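MarR-family transcriptional regulator (Bordetella bronchiseptica, PDB 6PCO) regulates biofilm formation as the DNA-binding protein BpsR, whose binding to DNA is controlled by 6-hydroxynicotinic acid. Local coordinates at residues D76-L90 / T111-L125. Numbering follows the deposited sequence.
Sequences DSKLTAAQFVVLCAL and TVRGVIERLKARKLL
D76 and R122 form a salt bridge at one end of a helix pair in the winged helix-turn-helix domain of the MarR family. Residues 81-90 of helix 81-93 and residues 111-121 of helix 109-121, the latter probably the DNA-recognition helix as in relatives, cross nearly at right angles (-82°), their axes 9.6 Å apart at closest. D76 OD2 accepts R122 NH2 through its syn lone pair at 2.7 Å, nearly in the guanidinium plane, with an N-H...O angle of 157°; the bond from NH1 to the same oxygen is weak. A bend in the arginine chain (chi3 59°) turns its head toward the carboxylate. D76 OD1 meanwhile accepts K78 N at 2.8 Å, an Asx turn that holds the carboxylate through its other oxygen. K78 CD lies over one guanidinium face and L124 CD1 over the opposite one, so the flat group is sandwiched by aliphatic carbon. T80 is the N-cap of helix 81-93, its OG1 accepting Q83 N at 3.0 Å, while its CG2 lies beside the R118 guanidinium edge, near NH1, the side chains crossing at about a right angle. A82 CB packs against both T111 CG2 and V115 CG2. Q83, its chain extended beyond CG, slants across V115 and L119; its NE2 is 3.7 Å from R118 CD and lies in the guanidinium plane at its edge near NH1, the amide plane almost perpendicular to it. The buried centre follows, where V86 and V115 meet tip to tip, CG2 to CG1 at 3.5 Å. L87 CG sits 3.8 Å from L119 CD1, and L87 also touches V149 of helix 143-164, joining the pair to the long helix. Where helix 109-121 has ended in a Schellman motif with K123 as C-prime and the wing strand begins, L90 CD1 meets L125 CD2 at 4.2 Å.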
# COMPACT_ATOMS: atom_id res chain seq x y z
N ASP A 76 -17.06 -7.66 -9.97
CA ASP A 76 -17.23 -8.38 -8.71
C ASP A 76 -16.73 -7.50 -7.56
O ASP A 76 -15.53 -7.34 -7.35
CB ASP A 76 -16.47 -9.71 -8.70
CG ASP A 76 -16.67 -10.49 -7.41
OD1 ASP A 76 -17.05 -9.87 -6.39
OD2 ASP A 76 -16.46 -11.70 -7.42
N SER A 77 -17.69 -6.95 -6.81
CA SER A 77 -17.41 -5.94 -5.79
C SER A 77 -16.89 -6.59 -4.49
O SER A 77 -16.34 -5.88 -3.65
CB SER A 77 -18.64 -5.09 -5.56
OG SER A 77 -19.12 -4.57 -6.79
N LYS A 78 -17.04 -7.91 -4.35
CA LYS A 78 -16.55 -8.66 -3.17
C LYS A 78 -15.03 -8.81 -3.22
O LYS A 78 -14.37 -8.95 -2.18
CB LYS A 78 -17.19 -10.05 -3.09
CG LYS A 78 -18.60 -10.10 -2.51
CD LYS A 78 -19.29 -11.43 -2.73
CE LYS A 78 -20.32 -11.78 -1.68
NZ LYS A 78 -20.97 -13.09 -1.94
N LEU A 79 -14.49 -8.76 -4.45
CA LEU A 79 -13.10 -9.08 -4.75
C LEU A 79 -12.20 -7.87 -4.48
O LEU A 79 -12.43 -6.82 -5.01
CB LEU A 79 -13.03 -9.48 -6.23
CG LEU A 79 -11.80 -10.28 -6.65
CD1 LEU A 79 -11.82 -11.68 -6.05
CD2 LEU A 79 -11.70 -10.34 -8.17
N THR A 80 -11.16 -8.05 -3.65
CA THR A 80 -10.15 -7.00 -3.38
C THR A 80 -8.96 -7.15 -4.33
O THR A 80 -8.74 -8.20 -4.90
CB THR A 80 -9.69 -7.05 -1.92
OG1 THR A 80 -8.90 -8.21 -1.67
CG2 THR A 80 -10.86 -7.03 -0.96
N ALA A 81 -8.21 -6.06 -4.49
CA ALA A 81 -6.94 -6.01 -5.25
C ALA A 81 -6.00 -7.14 -4.80
O ALA A 81 -5.43 -7.85 -5.64
CB ALA A 81 -6.29 -4.66 -5.10
N ALA A 82 -5.87 -7.33 -3.49
CA ALA A 82 -5.03 -8.40 -2.93
C ALA A 82 -5.61 -9.78 -3.30
O ALA A 82 -4.90 -10.67 -3.74
CB ALA A 82 -4.88 -8.22 -1.44
N GLN A 83 -6.91 -9.95 -3.12
CA GLN A 83 -7.57 -11.18 -3.48
C GLN A 83 -7.26 -11.52 -4.95
O GLN A 83 -6.94 -12.69 -5.30
CB GLN A 83 -9.07 -11.05 -3.26
CG GLN A 83 -9.54 -11.42 -1.87
CD GLN A 83 -10.97 -10.99 -1.64
OE1 GLN A 83 -11.88 -11.35 -2.39
NE2 GLN A 83 -11.17 -10.20 -0.60
N PHE A 84 -7.39 -10.52 -5.82
CA PHE A 84 -7.29 -10.75 -7.26
C PHE A 84 -5.87 -11.24 -7.58
O PHE A 84 -5.66 -12.26 -8.23
CB PHE A 84 -7.69 -9.49 -8.04
CG PHE A 84 -7.40 -9.57 -9.51
CD1 PHE A 84 -8.14 -10.40 -10.32
CD2 PHE A 84 -6.35 -8.87 -10.07
CE1 PHE A 84 -7.86 -10.50 -11.68
CE2 PHE A 84 -6.07 -8.98 -11.42
CZ PHE A 84 -6.83 -9.80 -12.22
N VAL A 85 -4.88 -10.49 -7.08
CA VAL A 85 -3.49 -10.81 -7.28
C VAL A 85 -3.18 -12.24 -6.80
O VAL A 85 -2.51 -12.99 -7.51
CB VAL A 85 -2.61 -9.75 -6.58
CG1 VAL A 85 -1.19 -10.24 -6.37
CG2 VAL A 85 -2.63 -8.46 -7.37
N VAL A 86 -3.63 -12.61 -5.60
CA VAL A 86 -3.39 -13.96 -5.12
C VAL A 86 -3.93 -14.95 -6.15
O VAL A 86 -3.27 -15.92 -6.46
CB VAL A 86 -4.01 -14.22 -3.74
CG1 VAL A 86 -3.99 -15.70 -3.41
CG2 VAL A 86 -3.32 -13.44 -2.65
N LEU A 87 -5.12 -14.68 -6.68
CA LEU A 87 -5.76 -15.58 -7.63
C LEU A 87 -4.90 -15.70 -8.89
O LEU A 87 -4.69 -16.80 -9.37
CB LEU A 87 -7.18 -15.09 -7.95
CG LEU A 87 -8.22 -15.33 -6.86
CD1 LEU A 87 -9.43 -14.45 -7.08
CD2 LEU A 87 -8.65 -16.79 -6.81
N CYS A 88 -4.39 -14.56 -9.40
CA CYS A 88 -3.48 -14.53 -10.55
C CYS A 88 -2.22 -15.34 -10.25
O CYS A 88 -1.73 -16.08 -11.10
CB CYS A 88 -3.11 -13.11 -10.96
SG CYS A 88 -4.50 -12.25 -11.75
N ALA A 89 -1.71 -15.26 -9.02
CA ALA A 89 -0.51 -16.03 -8.70
C ALA A 89 -0.81 -17.54 -8.79
O ALA A 89 0.05 -18.28 -9.21
CB ALA A 89 0.05 -15.63 -7.35
N LEU A 90 -2.01 -17.98 -8.40
CA LEU A 90 -2.33 -19.40 -8.41
C LEU A 90 -2.52 -19.88 -9.85
O LEU A 90 -2.12 -20.99 -10.20
CB LEU A 90 -3.57 -19.67 -7.56
CG LEU A 90 -3.38 -19.42 -6.07
CD1 LEU A 90 -4.67 -19.70 -5.33
CD2 LEU A 90 -2.27 -20.27 -5.49
N THR A 111 -1.81 -10.56 5.32
CA THR A 111 -2.72 -10.27 4.23
C THR A 111 -3.03 -11.56 3.44
O THR A 111 -4.20 -11.81 3.08
CB THR A 111 -2.17 -9.16 3.32
OG1 THR A 111 -1.78 -8.04 4.12
CG2 THR A 111 -3.15 -8.73 2.25
N VAL A 112 -2.01 -12.40 3.19
CA VAL A 112 -2.22 -13.64 2.40
C VAL A 112 -3.19 -14.58 3.14
O VAL A 112 -4.14 -15.02 2.53
CB VAL A 112 -0.90 -14.36 2.03
CG1 VAL A 112 -1.15 -15.72 1.41
CG2 VAL A 112 -0.04 -13.53 1.09
N ARG A 113 -2.96 -14.87 4.42
CA ARG A 113 -3.82 -15.85 5.13
C ARG A 113 -5.27 -15.35 5.09
O ARG A 113 -6.24 -16.12 4.98
CB ARG A 113 -3.35 -16.12 6.56
CG ARG A 113 -3.48 -14.92 7.48
CD ARG A 113 -2.96 -15.11 8.89
NE ARG A 113 -3.11 -13.86 9.64
CZ ARG A 113 -4.29 -13.29 9.91
NH1 ARG A 113 -5.44 -13.89 9.60
NH2 ARG A 113 -4.30 -12.09 10.46
N GLY A 114 -5.41 -14.02 5.18
CA GLY A 114 -6.70 -13.41 5.18
C GLY A 114 -7.39 -13.58 3.85
O GLY A 114 -8.54 -13.99 3.78
N VAL A 115 -6.65 -13.29 2.77
CA VAL A 115 -7.11 -13.56 1.41
C VAL A 115 -7.52 -15.03 1.26
O VAL A 115 -8.60 -15.34 0.79
CB VAL A 115 -6.06 -13.20 0.36
CG1 VAL A 115 -6.43 -13.81 -0.98
CG2 VAL A 115 -5.86 -11.69 0.25
N ILE A 116 -6.64 -15.94 1.67
CA ILE A 116 -6.91 -17.32 1.40
C ILE A 116 -8.21 -17.71 2.10
O ILE A 116 -9.04 -18.38 1.50
CB ILE A 116 -5.72 -18.22 1.79
CG1 ILE A 116 -4.55 -17.99 0.83
CG2 ILE A 116 -6.14 -19.68 1.82
CD1 ILE A 116 -3.34 -18.76 1.19
N GLU A 117 -8.37 -17.27 3.35
CA GLU A 117 -9.52 -17.61 4.18
C GLU A 117 -10.79 -17.10 3.48
O GLU A 117 -11.75 -17.86 3.30
CB GLU A 117 -9.33 -17.06 5.60
CG GLU A 117 -8.50 -17.97 6.52
CD GLU A 117 -7.87 -17.29 7.73
OE1 GLU A 117 -8.46 -16.31 8.25
OE2 GLU A 117 -6.76 -17.72 8.14
N ARG A 118 -10.77 -15.84 3.01
CA ARG A 118 -11.91 -15.26 2.27
C ARG A 118 -12.18 -16.07 0.98
O ARG A 118 -13.31 -16.46 0.74
CB ARG A 118 -11.67 -13.77 1.99
CG ARG A 118 -11.76 -12.88 3.23
CD ARG A 118 -11.56 -11.41 2.91
NE ARG A 118 -11.61 -10.52 4.07
CZ ARG A 118 -11.63 -9.19 3.98
NH1 ARG A 118 -11.52 -8.59 2.81
NH2 ARG A 118 -11.79 -8.46 5.07
N LEU A 119 -11.15 -16.34 0.18
CA LEU A 119 -11.33 -17.09 -1.09
C LEU A 119 -11.77 -18.54 -0.80
O LEU A 119 -12.62 -19.07 -1.53
CB LEU A 119 -10.04 -17.02 -1.93
CG LEU A 119 -9.62 -15.62 -2.40
CD1 LEU A 119 -8.27 -15.67 -3.10
CD2 LEU A 119 -10.65 -14.96 -3.31
N LYS A 120 -11.26 -19.18 0.26
CA LYS A 120 -11.76 -20.51 0.69
C LYS A 120 -13.29 -20.46 0.86
O LYS A 120 -14.01 -21.35 0.42
CB LYS A 120 -11.06 -21.01 1.96
N ALA A 121 -13.80 -19.39 1.47
CA ALA A 121 -15.24 -19.27 1.77
C ALA A 121 -16.07 -19.24 0.48
O ALA A 121 -17.06 -19.93 0.36
CB ALA A 121 -15.48 -18.05 2.64
N ARG A 122 -15.65 -18.45 -0.51
CA ARG A 122 -16.38 -18.35 -1.76
C ARG A 122 -16.06 -19.55 -2.68
O ARG A 122 -16.45 -19.53 -3.84
CB ARG A 122 -16.05 -17.03 -2.45
CG ARG A 122 -16.44 -15.78 -1.66
CD ARG A 122 -16.11 -14.47 -2.37
NE ARG A 122 -16.79 -14.39 -3.66
CZ ARG A 122 -16.46 -13.59 -4.66
NH1 ARG A 122 -15.60 -12.60 -4.48
NH2 ARG A 122 -17.00 -13.79 -5.84
N LYS A 123 -15.35 -20.57 -2.17
CA LYS A 123 -15.02 -21.79 -2.93
C LYS A 123 -14.20 -21.49 -4.20
O LYS A 123 -14.22 -22.28 -5.13
CB LYS A 123 -16.31 -22.51 -3.35
CG LYS A 123 -17.12 -23.09 -2.21
CD LYS A 123 -16.75 -24.52 -1.86
CE LYS A 123 -17.88 -25.27 -1.19
NZ LYS A 123 -18.25 -24.66 0.11
N LEU A 124 -13.45 -20.38 -4.21
CA LEU A 124 -12.64 -19.97 -5.36
C LEU A 124 -11.24 -20.60 -5.32
O LEU A 124 -10.54 -20.63 -6.34
CB LEU A 124 -12.54 -18.45 -5.38
CG LEU A 124 -13.85 -17.69 -5.57
CD1 LEU A 124 -13.61 -16.19 -5.38
CD2 LEU A 124 -14.48 -17.96 -6.93
N LEU A 125 -10.82 -21.10 -4.15
CA LEU A 125 -9.61 -21.92 -4.06
C LEU A 125 -9.88 -23.07 -3.09
O LEU A 125 -10.69 -22.93 -2.20
CB LEU A 125 -8.40 -21.07 -3.63
CG LEU A 125 -8.52 -20.33 -2.30
CD1 LEU A 125 -8.34 -21.26 -1.11
CD2 LEU A 125 -7.50 -19.21 -2.22